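Long-range contacts in rubisco operon transcriptional regulator (Synechocystis sp., PDB 5Y2W), which represses transcription as a LysR-type regulator of cyanobacterial carbon metabolism, its regulatory domain binding 2-phosphoglycolate, probably as an effector that links carbon and nitrogen signalling: residues Ala122-His130 / Asp179-Trp187; Gly141-Ala149 / Leu159-Glu167. One frame throughout, in Å; residues are numbered along the deposited sequence.

Contact 1: Ala122-His130 / Asp179-Trp187. With PGA (2-phosphoglycolic acid), chain B.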
ATOM      1  N   ALA A 122      12.701  13.099  -4.694  1.00 35.39           N
ATOM      2  CA  ALA A 122      14.093  12.730  -4.982  1.00 36.80           C
ATOM      3  C   ALA A 122      14.347  12.418  -6.489  1.00 38.07           C
ATOM      4  O   ALA A 122      15.386  12.765  -7.060  1.00 36.30           O
ATOM      5  CB  ALA A 122      14.466  11.512  -4.146  1.00 38.69           C
ATOM      6  N   VAL A 123      13.391  11.777  -7.149  1.00 38.72           N
ATOM      7  CA  VAL A 123      13.577  11.485  -8.567  1.00 41.73           C
ATOM      8  C   VAL A 123      13.554  12.806  -9.291  1.00 41.27           C
ATOM      9  O   VAL A 123      14.404  13.069 -10.113  1.00 42.21           O
ATOM     10  CB  VAL A 123      12.478  10.574  -9.108  1.00 46.31           C
ATOM     11  CG1 VAL A 123      12.522  10.477 -10.632  1.00 47.99           C
ATOM     12  CG2 VAL A 123      12.582   9.204  -8.463  1.00 46.66           C
ATOM     13  N   GLN A 124      12.567  13.634  -9.008  1.00 43.36           N
ATOM     14  CA  GLN A 124      12.520  14.955  -9.673  1.00 46.01           C
ATOM     15  C   GLN A 124      13.785  15.765  -9.474  1.00 45.03           C
ATOM     16  O   GLN A 124      14.268  16.410 -10.399  1.00 46.89           O
ATOM     17  CB  GLN A 124      11.387  15.772  -9.179  1.00 46.36           C
ATOM     18  CG  GLN A 124      10.063  15.223  -9.684  1.00 51.15           C
ATOM     19  CD  GLN A 124       8.887  15.822  -8.947  1.00 47.82           C
ATOM     20  OE1 GLN A 124       8.964  16.154  -7.769  1.00 53.87           O
ATOM     21  NE2 GLN A 124       7.808  15.955  -9.631  1.00 47.93           N
ATOM     22  N   ASN A 125      14.351  15.705  -8.289  1.00 43.91           N
ATOM     23  CA  ASN A 125      15.559  16.502  -8.056  1.00 45.24           C
ATOM     24  C   ASN A 125      16.697  15.951  -8.786  1.00 38.82           C
ATOM     25  O   ASN A 125      17.481  16.684  -9.353  1.00 44.29           O
ATOM     26  CB  ASN A 125      15.871  16.598  -6.586  1.00 43.53           C
ATOM     27  CG  ASN A 125      14.893  17.505  -5.913  1.00 49.43           C
ATOM     28  OD1 ASN A 125      14.336  18.337  -6.582  1.00 48.04           O
ATOM     29  ND2 ASN A 125      14.611  17.305  -4.628  1.00 46.17           N
ATOM     30  N   LEU A 126      16.784  14.637  -8.806  1.00 42.13           N
ATOM     31  CA  LEU A 126      17.868  14.014  -9.523  1.00 41.73           C
ATOM     32  C   LEU A 126      17.784  14.320 -11.037  1.00 41.52           C
ATOM     33  O   LEU A 126      18.797  14.686 -11.660  1.00 37.66           O
ATOM     34  CB  LEU A 126      17.886  12.530  -9.258  1.00 41.21           C
ATOM     35  CG  LEU A 126      19.018  11.789 -10.007  1.00 40.41           C
ATOM     36  CD1 LEU A 126      20.367  12.080  -9.313  1.00 37.79           C
ATOM     37  CD2 LEU A 126      18.750  10.289 -10.093  1.00 36.15           C
ATOM     38  N   PHE A 127      16.599  14.175 -11.623  1.00 39.41           N
ATOM     39  CA  PHE A 127      16.412  14.436 -13.071  1.00 46.98           C
ATOM     40  C   PHE A 127      16.656  15.903 -13.453  1.00 48.69           C
ATOM     41  O   PHE A 127      17.266  16.176 -14.476  1.00 50.02           O
ATOM     42  CB  PHE A 127      15.007  13.991 -13.534  1.00 43.75           C
ATOM     43  CG  PHE A 127      14.806  12.499 -13.497  1.00 40.83           C
ATOM     44  CD1 PHE A 127      15.865  11.643 -13.297  1.00 39.96           C
ATOM     45  CD2 PHE A 127      13.572  11.963 -13.746  1.00 42.23           C
ATOM     46  CE1 PHE A 127      15.676  10.281 -13.310  1.00 41.38           C
ATOM     47  CE2 PHE A 127      13.370  10.600 -13.737  1.00 39.12           C
ATOM     48  CZ  PHE A 127      14.411   9.765 -13.511  1.00 37.44           C
ATOM     49  N   HIS A 128      16.193  16.828 -12.624  1.00 49.52           N
ATOM     50  CA  HIS A 128      16.460  18.246 -12.822  1.00 51.53           C
ATOM     51  C   HIS A 128      17.986  18.479 -12.808  1.00 51.46           C
ATOM     52  O   HIS A 128      18.562  19.048 -13.715  1.00 49.74           O
ATOM     53  CB  HIS A 128      15.777  19.021 -11.709  1.00 57.29           C
ATOM     54  CG  HIS A 128      15.925  20.499 -11.823  1.00 62.41           C
ATOM     55  ND1 HIS A 128      16.930  21.201 -11.183  1.00 67.07           N
ATOM     56  CD2 HIS A 128      15.183  21.414 -12.486  1.00 57.15           C
ATOM     57  CE1 HIS A 128      16.810  22.483 -11.462  1.00 63.17           C
ATOM     58  NE2 HIS A 128      15.758  22.638 -12.248  1.00 61.62           N
ATOM     59  N   ARG A 129      18.647  17.978 -11.781  1.00 49.29           N
ATOM     60  CA  ARG A 129      20.081  18.142 -11.650  1.00 48.37           C
ATOM     61  C   ARG A 129      20.808  17.646 -12.905  1.00 49.42           C
ATOM     62  O   ARG A 129      21.841  18.175 -13.278  1.00 49.49           O
ATOM     63  CB  ARG A 129      20.589  17.352 -10.412  1.00 48.96           C
ATOM     64  CG  ARG A 129      22.068  17.494 -10.146  1.00 50.70           C
ATOM     65  CD  ARG A 129      22.460  16.880  -8.824  1.00 57.93           C
ATOM     66  NE  ARG A 129      23.702  17.483  -8.358  1.00 62.24           N
ATOM     67  CZ  ARG A 129      24.909  17.071  -8.698  1.00 63.99           C
ATOM     68  NH1 ARG A 129      25.091  16.027  -9.513  1.00 75.11           N
ATOM     69  NH2 ARG A 129      25.949  17.690  -8.213  1.00 60.85           N
ATOM     70  N   HIS A 130      20.291  16.593 -13.525  1.00 46.05           N
ATOM     71  CA  HIS A 130      20.979  15.960 -14.648  1.00 49.76           C
ATOM     72  C   HIS A 130      20.331  16.210 -16.000  1.00 46.10           C
ATOM     73  O   HIS A 130      20.654  15.531 -16.952  1.00 44.09           O
ATOM     74  CB  HIS A 130      21.102  14.472 -14.385  1.00 49.15           C
ATOM     75  CG  HIS A 130      22.117  14.148 -13.344  1.00 53.46           C
ATOM     76  ND1 HIS A 130      21.797  14.030 -12.007  1.00 57.84           N
ATOM     77  CD2 HIS A 130      23.446  13.947 -13.431  1.00 51.48           C
ATOM     78  CE1 HIS A 130      22.890  13.770 -11.319  1.00 49.26           C
ATOM     79  NE2 HIS A 130      23.900  13.704 -12.160  1.00 53.85           N
ATOM     80  N   ASP A 179      23.562   4.981 -14.135  1.00 42.80           N
ATOM     81  CA  ASP A 179      24.452   5.870 -13.397  1.00 44.03           C
ATOM     82  C   ASP A 179      23.622   6.792 -12.520  1.00 46.99           C
ATOM     83  O   ASP A 179      22.499   7.171 -12.886  1.00 46.95           O
ATOM     84  CB  ASP A 179      25.245   6.787 -14.326  1.00 45.32           C
ATOM     85  CG  ASP A 179      26.355   6.065 -15.117  1.00 48.39           C
ATOM     86  OD1 ASP A 179      26.738   4.932 -14.769  1.00 45.97           O
ATOM     87  OD2 ASP A 179      26.847   6.687 -16.085  1.00 53.43           O
ATOM     88  N   GLU A 180      24.235   7.197 -11.414  1.00 42.26           N
ATOM     89  CA  GLU A 180      23.652   8.028 -10.382  1.00 46.55           C
ATOM     90  C   GLU A 180      22.687   7.233  -9.542  1.00 46.55           C
ATOM     91  O   GLU A 180      22.104   7.773  -8.624  1.00 45.58           O
ATOM     92  CB  GLU A 180      22.973   9.277 -10.951  1.00 50.36           C
ATOM     93  CG  GLU A 180      23.835  10.066 -11.929  1.00 55.41           C
ATOM     94  CD  GLU A 180      25.202  10.500 -11.368  1.00 57.42           C
ATOM     95  OE1 GLU A 180      26.095  10.794 -12.186  1.00 58.20           O
ATOM     96  OE2 GLU A 180      25.390  10.550 -10.129  1.00 53.90           O
ATOM     97  N   PHE A 181      22.517   5.946  -9.844  1.00 43.66           N
ATOM     98  CA  PHE A 181      21.690   5.115  -9.023  1.00 44.87           C
ATOM     99  C   PHE A 181      22.569   4.130  -8.317  1.00 40.40           C
ATOM    100  O   PHE A 181      23.580   3.774  -8.850  1.00 38.66           O
ATOM    101  CB  PHE A 181      20.612   4.425  -9.870  1.00 40.35           C
ATOM    102  CG  PHE A 181      19.498   5.359 -10.222  1.00 41.14           C
ATOM    103  CD1 PHE A 181      19.590   6.188 -11.340  1.00 34.92           C
ATOM    104  CD2 PHE A 181      18.397   5.456  -9.388  1.00 35.39           C
ATOM    105  CE1 PHE A 181      18.587   7.051 -11.651  1.00 34.06           C
ATOM    106  CE2 PHE A 181      17.391   6.346  -9.678  1.00 37.21           C
ATOM    107  CZ  PHE A 181      17.488   7.165 -10.795  1.00 34.64           C
ATOM    108  N   PRO A 182      22.154   3.651  -7.138  1.00 40.22           N
ATOM    109  CA  PRO A 182      20.940   3.984  -6.408  1.00 37.86           C
ATOM    110  C   PRO A 182      20.953   5.359  -5.849  1.00 39.42           C
ATOM    111  O   PRO A 182      22.002   5.925  -5.632  1.00 41.78           O
ATOM    112  CB  PRO A 182      20.920   2.979  -5.247  1.00 39.45           C
ATOM    113  CG  PRO A 182      22.332   2.572  -5.100  1.00 45.75           C
ATOM    114  CD  PRO A 182      22.897   2.555  -6.486  1.00 42.55           C
ATOM    115  N   ILE A 183      19.779   5.936  -5.653  1.00 41.46           N
ATOM    116  CA  ILE A 183      19.738   7.191  -4.967  1.00 41.79           C
ATOM    117  C   ILE A 183      19.997   6.820  -3.526  1.00 45.45           C
ATOM    118  O   ILE A 183      19.259   6.001  -2.935  1.00 42.31           O
ATOM    119  CB  ILE A 183      18.408   7.912  -5.104  1.00 45.46           C
ATOM    120  CG1 ILE A 183      18.186   8.209  -6.606  1.00 45.44           C
ATOM    121  CG2 ILE A 183      18.405   9.195  -4.224  1.00 43.30           C
ATOM    122  CD1 ILE A 183      17.047   9.156  -6.923  1.00 39.00           C
ATOM    123  N   LYS A 184      21.083   7.349  -2.991  1.00 41.03           N
ATOM    124  CA  LYS A 184      21.493   6.994  -1.603  1.00 50.77           C
ATOM    125  C   LYS A 184      20.577   7.688  -0.569  1.00 42.83           C
ATOM    126  O   LYS A 184      20.374   8.862  -0.599  1.00 46.50           O
ATOM    127  CB  LYS A 184      22.936   7.391  -1.356  1.00 52.66           C
ATOM    128  CG  LYS A 184      23.940   6.496  -2.081  1.00 61.30           C
ATOM    129  CD  LYS A 184      25.345   7.108  -2.045  1.00 69.77           C
ATOM    130  CE  LYS A 184      26.268   6.486  -3.073  1.00 82.67           C
ATOM    131  NZ  LYS A 184      25.881   6.889  -4.461  1.00 95.38           N
ATOM    132  N   ARG A 185      19.949   6.921   0.280  1.00 44.16           N
ATOM    133  CA  ARG A 185      18.891   7.472   1.114  1.00 44.41           C
ATOM    134  C   ARG A 185      18.799   6.523   2.285  1.00 37.01           C
ATOM    135  O   ARG A 185      19.243   5.383   2.212  1.00 34.71           O
ATOM    136  CB  ARG A 185      17.657   7.531   0.234  1.00 45.68           C
ATOM    137  CG  ARG A 185      16.361   8.000   0.793  1.00 48.78           C
ATOM    138  CD  ARG A 185      15.325   7.840  -0.340  1.00 56.21           C
ATOM    139  NE  ARG A 185      13.948   8.246  -0.007  1.00 48.05           N
ATOM    140  CZ  ARG A 185      13.522   9.510   0.019  1.00 47.92           C
ATOM    141  NH1 ARG A 185      14.347  10.471  -0.312  1.00 53.98           N
ATOM    142  NH2 ARG A 185      12.255   9.803   0.308  1.00 50.98           N
ATOM    143  N   ARG A 186      18.226   6.960   3.378  1.00 33.45           N
ATOM    144  CA  ARG A 186      18.334   6.135   4.576  1.00 35.76           C
ATOM    145  C   ARG A 186      16.985   6.190   5.193  1.00 37.21           C
ATOM    146  O   ARG A 186      16.285   7.148   4.946  1.00 33.94           O
ATOM    147  CB  ARG A 186      19.399   6.740   5.504  1.00 45.63           C
ATOM    148  CG  ARG A 186      20.780   6.833   4.830  1.00 51.12           C
ATOM    149  CD  ARG A 186      21.885   7.312   5.722  1.00 53.01           C
ATOM    150  NE  ARG A 186      22.407   6.262   6.605  1.00 60.26           N
ATOM    151  CZ  ARG A 186      23.193   6.469   7.687  1.00 54.31           C
ATOM    152  NH1 ARG A 186      23.548   7.697   8.087  1.00 52.13           N
ATOM    153  NH2 ARG A 186      23.605   5.415   8.400  1.00 49.15           N
ATOM    154  N   TRP A 187      16.598   5.144   5.926  1.00 32.39           N
ATOM    155  CA  TRP A 187      15.486   5.236   6.841  1.00 38.37           C
ATOM    156  C   TRP A 187      15.941   5.765   8.216  1.00 38.16           C
ATOM    157  O   TRP A 187      16.893   5.273   8.802  1.00 39.31           O
ATOM    158  CB  TRP A 187      14.848   3.857   7.027  1.00 38.47           C
ATOM    159  CG  TRP A 187      13.957   3.382   5.925  1.00 41.11           C
ATOM    160  CD1 TRP A 187      13.337   4.126   4.963  1.00 44.77           C
ATOM    161  CD2 TRP A 187      13.553   2.047   5.713  1.00 42.91           C
ATOM    162  NE1 TRP A 187      12.572   3.321   4.158  1.00 37.98           N
ATOM    163  CE2 TRP A 187      12.682   2.043   4.601  1.00 38.17           C
ATOM    164  CE3 TRP A 187      13.794   0.842   6.396  1.00 43.05           C
ATOM    165  CZ2 TRP A 187      12.105   0.893   4.121  1.00 36.82           C
ATOM    166  CZ3 TRP A 187      13.242  -0.299   5.895  1.00 43.26           C
ATOM    167  CH2 TRP A 187      12.365  -0.256   4.778  1.00 41.83           C
TER
HETATM  168  P   PGA B 401       7.255   8.088  -0.029  1.00 38.71           P
HETATM  169  O1P PGA B 401       8.561   7.632   0.806  1.00 37.19           O
HETATM  170  O2P PGA B 401       6.171   7.134   0.349  1.00 38.65           O
HETATM  171  O3P PGA B 401       7.710   8.023  -1.497  1.00 35.24           O
HETATM  172  O4P PGA B 401       6.894   9.400   0.561  1.00 32.70           O
HETATM  173  C2  PGA B 401       9.152   6.351   0.835  1.00 38.72           C
HETATM  174  C1  PGA B 401      10.673   6.403   0.764  1.00 42.33           C
HETATM  175  O1  PGA B 401      11.331   5.316   0.778  1.00 36.48           O
HETATM  176  O2  PGA B 401      11.211   7.528   0.698  1.00 40.77           O
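Glu-180 lies against His-130, just past the C-terminal end of helix 118-129, and opens a line of contacts by which the loop leading into strand 186-192 of this LysR-type, periplasmic-binding-protein-like domain follows the helix back toward the effector cleft. The bent glutamate chain sets its CG over one face of the imidazole, 4.0 Å from the ring centroid, a CH-pi contact, while its CB meets Leu-126 CD1. The ring is held from the helix side: His-130 ND1 donates to Leu-126 O at 3.1 Å, with the carbonyl oxygen lying in the ring plane. With the ring cut back to an alanine here, Leu-126 O is likely to lose its imidazole donor and the Glu-180 CG methylene the face it rests on.

Next along the loop, Phe-181 sends its ring end into the apolar side of the helix, where CZ comes within 3.4 Å of Leu-126 CD2 and, more loosely, meets Phe-127 CE1. With CG anti to the backbone N (chi1 179°), the branch point of Leu-126 faces the loop, and its two methyls divide there, CD1 to Glu-180 and CD2 to Phe-181 and Ile-183. A branched residue suits the next position turned to the helix: Ile-183 extends CD1 to Leu-126 CD2, 3.8 Å away, and also approaches Ala-122 O, while its own backbone is bonded to Leu-84 of strand 81-89. The small Ala-122 then leaves room for Arg-185, whose NH1 passes its CB at 4.0 Å. Arg-185 is extended from CG to NE, long enough to carry the guanidinium into the pocket that Thr-20, Asn-82 and Ser-117 also line. There two nitrogens grip one carboxylate oxygen of 2-phosphoglycolate, Arg-185 NE at 2.9 Å from PGA O2 and Arg-185 NH2 at a notably short 2.5 Å.

Contact 2: Gly141-Ala149 / Leu159-Glu167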
ATOM      1  N   GLY A 141      -0.431   6.473  -7.161  1.00 42.31           N
ATOM      2  CA  GLY A 141      -0.226   6.653  -5.737  1.00 40.65           C
ATOM      3  C   GLY A 141       0.032   5.413  -4.853  1.00 39.39           C
ATOM      4  O   GLY A 141      -0.553   5.279  -3.773  1.00 36.97           O
ATOM      5  N   SER A 142       0.936   4.539  -5.255  1.00 37.48           N
ATOM      6  CA  SER A 142       1.254   3.366  -4.459  1.00 33.61           C
ATOM      7  C   SER A 142       2.425   2.715  -5.110  1.00 36.66           C
ATOM      8  O   SER A 142       2.465   2.615  -6.340  1.00 37.60           O
ATOM      9  CB  SER A 142       0.077   2.404  -4.500  1.00 37.81           C
ATOM     10  OG  SER A 142       0.462   1.060  -4.330  1.00 43.52           O
ATOM     11  N   ASN A 143       3.412   2.304  -4.323  1.00 38.35           N
ATOM     12  CA  ASN A 143       4.504   1.478  -4.854  1.00 41.55           C
ATOM     13  C   ASN A 143       4.034   0.193  -5.521  1.00 38.43           C
ATOM     14  O   ASN A 143       4.640  -0.265  -6.500  1.00 37.08           O
ATOM     15  CB  ASN A 143       5.544   1.168  -3.783  1.00 39.76           C
ATOM     16  CG  ASN A 143       6.138   2.435  -3.164  1.00 39.61           C
ATOM     17  OD1 ASN A 143       6.800   3.249  -3.831  1.00 35.72           O
ATOM     18  ND2 ASN A 143       5.878   2.617  -1.880  1.00 37.21           N
ATOM     19  N   GLU A 144       2.987  -0.419  -4.999  1.00 34.01           N
ATOM     20  CA  GLU A 144       2.583  -1.720  -5.521  1.00 38.62           C
ATOM     21  C   GLU A 144       1.947  -1.437  -6.874  1.00 37.95           C
ATOM     22  O   GLU A 144       2.176  -2.134  -7.801  1.00 37.34           O
ATOM     23  CB  GLU A 144       1.552  -2.425  -4.639  1.00 44.25           C
ATOM     24  CG  GLU A 144       1.667  -2.084  -3.165  1.00 51.17           C
ATOM     25  CD  GLU A 144       2.923  -2.685  -2.629  1.00 58.84           C
ATOM     26  OE1 GLU A 144       3.076  -3.886  -2.978  1.00 58.21           O
ATOM     27  OE2 GLU A 144       3.750  -1.982  -1.938  1.00 60.40           O
ATOM     28  N   ALA A 145       1.153  -0.379  -6.959  1.00 41.19           N
ATOM     29  CA  ALA A 145       0.499   0.010  -8.237  1.00 40.01           C
ATOM     30  C   ALA A 145       1.544   0.201  -9.311  1.00 42.33           C
ATOM     31  O   ALA A 145       1.353  -0.282 -10.402  1.00 38.38           O
ATOM     32  CB  ALA A 145      -0.280   1.292  -8.052  1.00 39.30           C
ATOM     33  N   ILE A 146       2.664   0.873  -8.958  1.00 35.43           N
ATOM     34  CA  ILE A 146       3.704   1.100  -9.870  1.00 35.55           C
ATOM     35  C   ILE A 146       4.388  -0.184 -10.286  1.00 38.53           C
ATOM     36  O   ILE A 146       4.664  -0.377 -11.472  1.00 39.30           O
ATOM     37  CB  ILE A 146       4.754   2.097  -9.348  1.00 35.64           C
ATOM     38  CG1 ILE A 146       4.137   3.464  -9.209  1.00 34.37           C
ATOM     39  CG2 ILE A 146       5.895   2.164 -10.336  1.00 36.53           C
ATOM     40  CD1 ILE A 146       5.033   4.525  -8.624  1.00 36.90           C
ATOM     41  N   LYS A 147       4.635  -1.104  -9.373  1.00 41.02           N
ATOM     42  CA  LYS A 147       5.229  -2.398  -9.800  1.00 38.73           C
ATOM     43  C   LYS A 147       4.309  -3.165 -10.780  1.00 37.56           C
ATOM     44  O   LYS A 147       4.778  -3.791 -11.736  1.00 36.03           O
ATOM     45  CB  LYS A 147       5.496  -3.294  -8.623  1.00 38.84           C
ATOM     46  CG  LYS A 147       6.641  -2.764  -7.759  1.00 45.98           C
ATOM     47  CD  LYS A 147       7.059  -3.775  -6.712  1.00 44.50           C
ATOM     48  CE  LYS A 147       6.067  -3.921  -5.564  1.00 45.29           C
ATOM     49  NZ  LYS A 147       6.466  -5.137  -4.809  1.00 45.94           N
ATOM     50  N   GLN A 148       3.022  -3.209 -10.468  1.00 37.36           N
ATOM     51  CA  GLN A 148       2.032  -3.734 -11.412  1.00 42.66           C
ATOM     52  C   GLN A 148       2.096  -3.027 -12.767  1.00 36.66           C
ATOM     53  O   GLN A 148       2.112  -3.662 -13.777  1.00 36.45           O
ATOM     54  CB  GLN A 148       0.615  -3.575 -10.851  1.00 48.77           C
ATOM     55  CG  GLN A 148       0.162  -4.727  -9.997  1.00 57.61           C
ATOM     56  CD  GLN A 148       0.076  -6.028 -10.766  1.00 53.46           C
ATOM     57  OE1 GLN A 148      -0.241  -6.060 -11.955  1.00 58.05           O
ATOM     58  NE2 GLN A 148       0.422  -7.101 -10.101  1.00 67.16           N
ATOM     59  N   ALA A 149       2.154  -1.710 -12.788  1.00 36.17           N
ATOM     60  CA  ALA A 149       2.229  -1.022 -14.099  1.00 41.37           C
ATOM     61  C   ALA A 149       3.472  -1.379 -14.912  1.00 43.44           C
ATOM     62  O   ALA A 149       3.409  -1.591 -16.145  1.00 46.56           O
ATOM     63  CB  ALA A 149       2.081   0.477 -13.938  1.00 38.52           C
ATOM     64  N   LEU A 159      11.855   3.280  -7.449  1.00 35.35           N
ATOM     65  CA  LEU A 159      11.216   2.978  -6.196  1.00 39.87           C
ATOM     66  C   LEU A 159      12.317   2.542  -5.210  1.00 40.61           C
ATOM     67  O   LEU A 159      13.410   2.142  -5.622  1.00 41.15           O
ATOM     68  CB  LEU A 159      10.261   1.783  -6.371  1.00 44.77           C
ATOM     69  CG  LEU A 159       9.017   1.836  -7.265  1.00 44.32           C
ATOM     70  CD1 LEU A 159       8.322   0.474  -7.347  1.00 44.36           C
ATOM     71  CD2 LEU A 159       8.109   2.884  -6.721  1.00 42.54           C
ATOM     72  N   SER A 160      11.989   2.542  -3.930  1.00 39.51           N
ATOM     73  CA  SER A 160      12.822   1.897  -2.915  1.00 37.03           C
ATOM     74  C   SER A 160      13.033   0.467  -3.248  1.00 35.53           C
ATOM     75  O   SER A 160      12.083  -0.262  -3.530  1.00 36.49           O
ATOM     76  CB  SER A 160      12.163   1.940  -1.534  1.00 34.40           C
ATOM     77  OG  SER A 160      12.997   1.272  -0.618  1.00 33.69           O
ATOM     78  N   GLN A 161      14.275   0.053  -3.166  1.00 34.80           N
ATOM     79  CA  GLN A 161      14.629  -1.339  -3.270  1.00 35.56           C
ATOM     80  C   GLN A 161      13.926  -2.222  -2.268  1.00 39.54           C
ATOM     81  O   GLN A 161      13.770  -3.407  -2.524  1.00 39.03           O
ATOM     82  CB  GLN A 161      16.113  -1.487  -3.028  1.00 41.10           C
ATOM     83  CG  GLN A 161      16.695  -2.755  -3.619  1.00 48.93           C
ATOM     84  CD  GLN A 161      18.132  -2.573  -3.999  1.00 53.16           C
ATOM     85  OE1 GLN A 161      18.798  -1.690  -3.494  1.00 53.32           O
ATOM     86  NE2 GLN A 161      18.621  -3.407  -4.873  1.00 56.85           N
ATOM     87  N   HIS A 162      13.482  -1.665  -1.127  1.00 40.37           N
ATOM     88  CA  HIS A 162      12.719  -2.464  -0.152  1.00 38.79           C
ATOM     89  C   HIS A 162      11.402  -2.933  -0.734  1.00 41.76           C
ATOM     90  O   HIS A 162      10.823  -3.856  -0.190  1.00 36.84           O
ATOM     91  CB  HIS A 162      12.435  -1.673   1.124  1.00 40.87           C
ATOM     92  CG  HIS A 162      13.683  -1.283   1.862  1.00 45.69           C
ATOM     93  ND1 HIS A 162      14.478  -2.206   2.495  1.00 42.63           N
ATOM     94  CD2 HIS A 162      14.294  -0.087   2.034  1.00 49.50           C
ATOM     95  CE1 HIS A 162      15.531  -1.603   3.022  1.00 49.89           C
ATOM     96  NE2 HIS A 162      15.446  -0.314   2.753  1.00 50.86           N
ATOM     97  N   THR A 163      10.904  -2.295  -1.807  1.00 40.84           N
ATOM     98  CA  THR A 163       9.592  -2.717  -2.368  1.00 38.65           C
ATOM     99  C   THR A 163       9.728  -4.021  -3.165  1.00 42.74           C
ATOM    100  O   THR A 163       8.735  -4.711  -3.409  1.00 43.25           O
ATOM    101  CB  THR A 163       8.974  -1.667  -3.312  1.00 40.28           C
ATOM    102  OG1 THR A 163       9.824  -1.490  -4.434  1.00 39.62           O
ATOM    103  CG2 THR A 163       8.725  -0.306  -2.612  1.00 40.72           C
ATOM    104  N   LEU A 164      10.953  -4.331  -3.588  1.00 46.64           N
ATOM    105  CA  LEU A 164      11.258  -5.566  -4.329  1.00 52.84           C
ATOM    106  C   LEU A 164      11.480  -6.835  -3.478  1.00 55.25           C
ATOM    107  O   LEU A 164      11.816  -7.865  -4.013  1.00 48.86           O
ATOM    108  CB  LEU A 164      12.504  -5.351  -5.188  1.00 46.74           C
ATOM    109  CG  LEU A 164      12.452  -4.200  -6.205  1.00 53.04           C
ATOM    110  CD1 LEU A 164      13.849  -3.984  -6.781  1.00 52.12           C
ATOM    111  CD2 LEU A 164      11.385  -4.462  -7.281  1.00 51.73           C
ATOM    112  N   VAL A 165      11.283  -6.746  -2.173  1.00 65.47           N
ATOM    113  CA  VAL A 165      11.483  -7.877  -1.254  1.00 75.64           C
ATOM    114  C   VAL A 165      10.369  -8.920  -1.426  1.00 73.20           C
ATOM    115  O   VAL A 165      10.591 -10.116  -1.217  1.00 75.90           O
ATOM    116  CB  VAL A 165      11.593  -7.340   0.201  1.00 78.77           C
ATOM    117  CG1 VAL A 165      11.682  -8.444   1.255  1.00 75.10           C
ATOM    118  CG2 VAL A 165      12.766  -6.367   0.273  1.00 77.24           C
ATOM    119  N   SER A 166       9.198  -8.447  -1.844  1.00 70.21           N
ATOM    120  CA  SER A 166       8.061  -9.290  -2.198  1.00 72.57           C
ATOM    121  C   SER A 166       8.251 -10.048  -3.510  1.00 79.34           C
ATOM    122  O   SER A 166       7.636 -11.083  -3.720  1.00 80.59           O
ATOM    123  CB  SER A 166       6.841  -8.407  -2.365  1.00 76.66           C
ATOM    124  OG  SER A 166       6.504  -7.814  -1.123  1.00 78.04           O
ATOM    125  N   GLU A 167       9.073  -9.515  -4.408  1.00 75.67           N
ATOM    126  CA  GLU A 167       9.283 -10.147  -5.720  1.00 75.89           C
ATOM    127  C   GLU A 167      10.040 -11.446  -5.600  1.00 76.13           C
ATOM    128  O   GLU A 167      11.188 -11.465  -5.166  1.00 78.26           O
ATOM    129  CB  GLU A 167      10.095  -9.240  -6.669  1.00 63.64           C
ATOM    130  CG  GLU A 167       9.470  -7.896  -6.885  1.00 60.92           C
ATOM    131  CD  GLU A 167       8.046  -8.029  -7.337  1.00 61.73           C
ATOM    132  OE1 GLU A 167       7.171  -7.488  -6.619  1.00 58.49           O
ATOM    133  OE2 GLU A 167       7.833  -8.698  -8.393  1.00 59.26           O
TER
HETATM  134  O   HOH W   1       9.479   4.033  -3.328  1.00 36.59           O
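Lys-147, on helix 143-151, crosses to the far segment and has more of its surface buried there than any other residue of the pair. Its aliphatic part packs first, CG lying 3.7 Å from Leu-159 CD1; a bend at chi3 (-73°) then turns the ammonium toward the turn after strand 157-160. NZ gives a hydrogen bond to Thr-163 O at 2.7 Å, approaching from 29° off the carbonyl plane, and forms a salt bridge with Glu-167 OE1 at 3.0 Å, on the anti side of the carboxylate. A lysine suits this place because its greasy stem can be buried while its charge is met by two oxygens. The other carboxylate oxygen, Glu-167 OE2, is bonded to Ser-171, which steadies the anion.

Leu-159, next to last in strand 157-160, divides its methyls between helix residues: CD1 goes to Lys-147, whereas CD2 touches Ile-146 CD1 at 4.0 Å and lies 3.2 Å from Asn-143 OD1.

Asn-143 and Thr-163 meet through carbon atoms, their polar ends engaged with other partners. Thr-163 CG2 rests 3.7 Å from Asn-143 CB, and Thr-163 OG1 donates to Ser-160 O, which also accepts from Thr-163 N. This turns the methyl, not the hydroxyl, to the helix. Asn-143 OD1 takes a bond from Arg-113 and one from a water that also accepts from Ser-160 N, while ND2 is bonded to Thr-19; both residues belong to the 2-phosphoglycolate pocket. Ser-142 OG, accepting from Ala-145 N, makes the N-cap, and Ser-160 OG, accepting from His-162 N, an ST turn: a capped helix packed against a strand end and its turn, beside the effector site of a LysR substrate-binding domain.

The centres of the two contacts are about 17 Å apart, and along the chain contact 2 is nested within the loop that contact 1 closes: helix 118-129 comes first, then helix 143-151 and the end of strand 157-160, and last the run into strand 186-192. Strand 157-160 is an edge strand of the three-stranded antiparallel sheet; residues 179-187 pass from beside that sheet, where Ile-183 is bonded to Leu-84, into the five-stranded one. The contacts meet where Trp-187 CZ2 lies 3.2 Å from His-162 CD2, their rings stacked. Both contacts thus flank the 2-phosphoglycolate pocket, one giving it Arg-185, the other lying beside it with Asn-143.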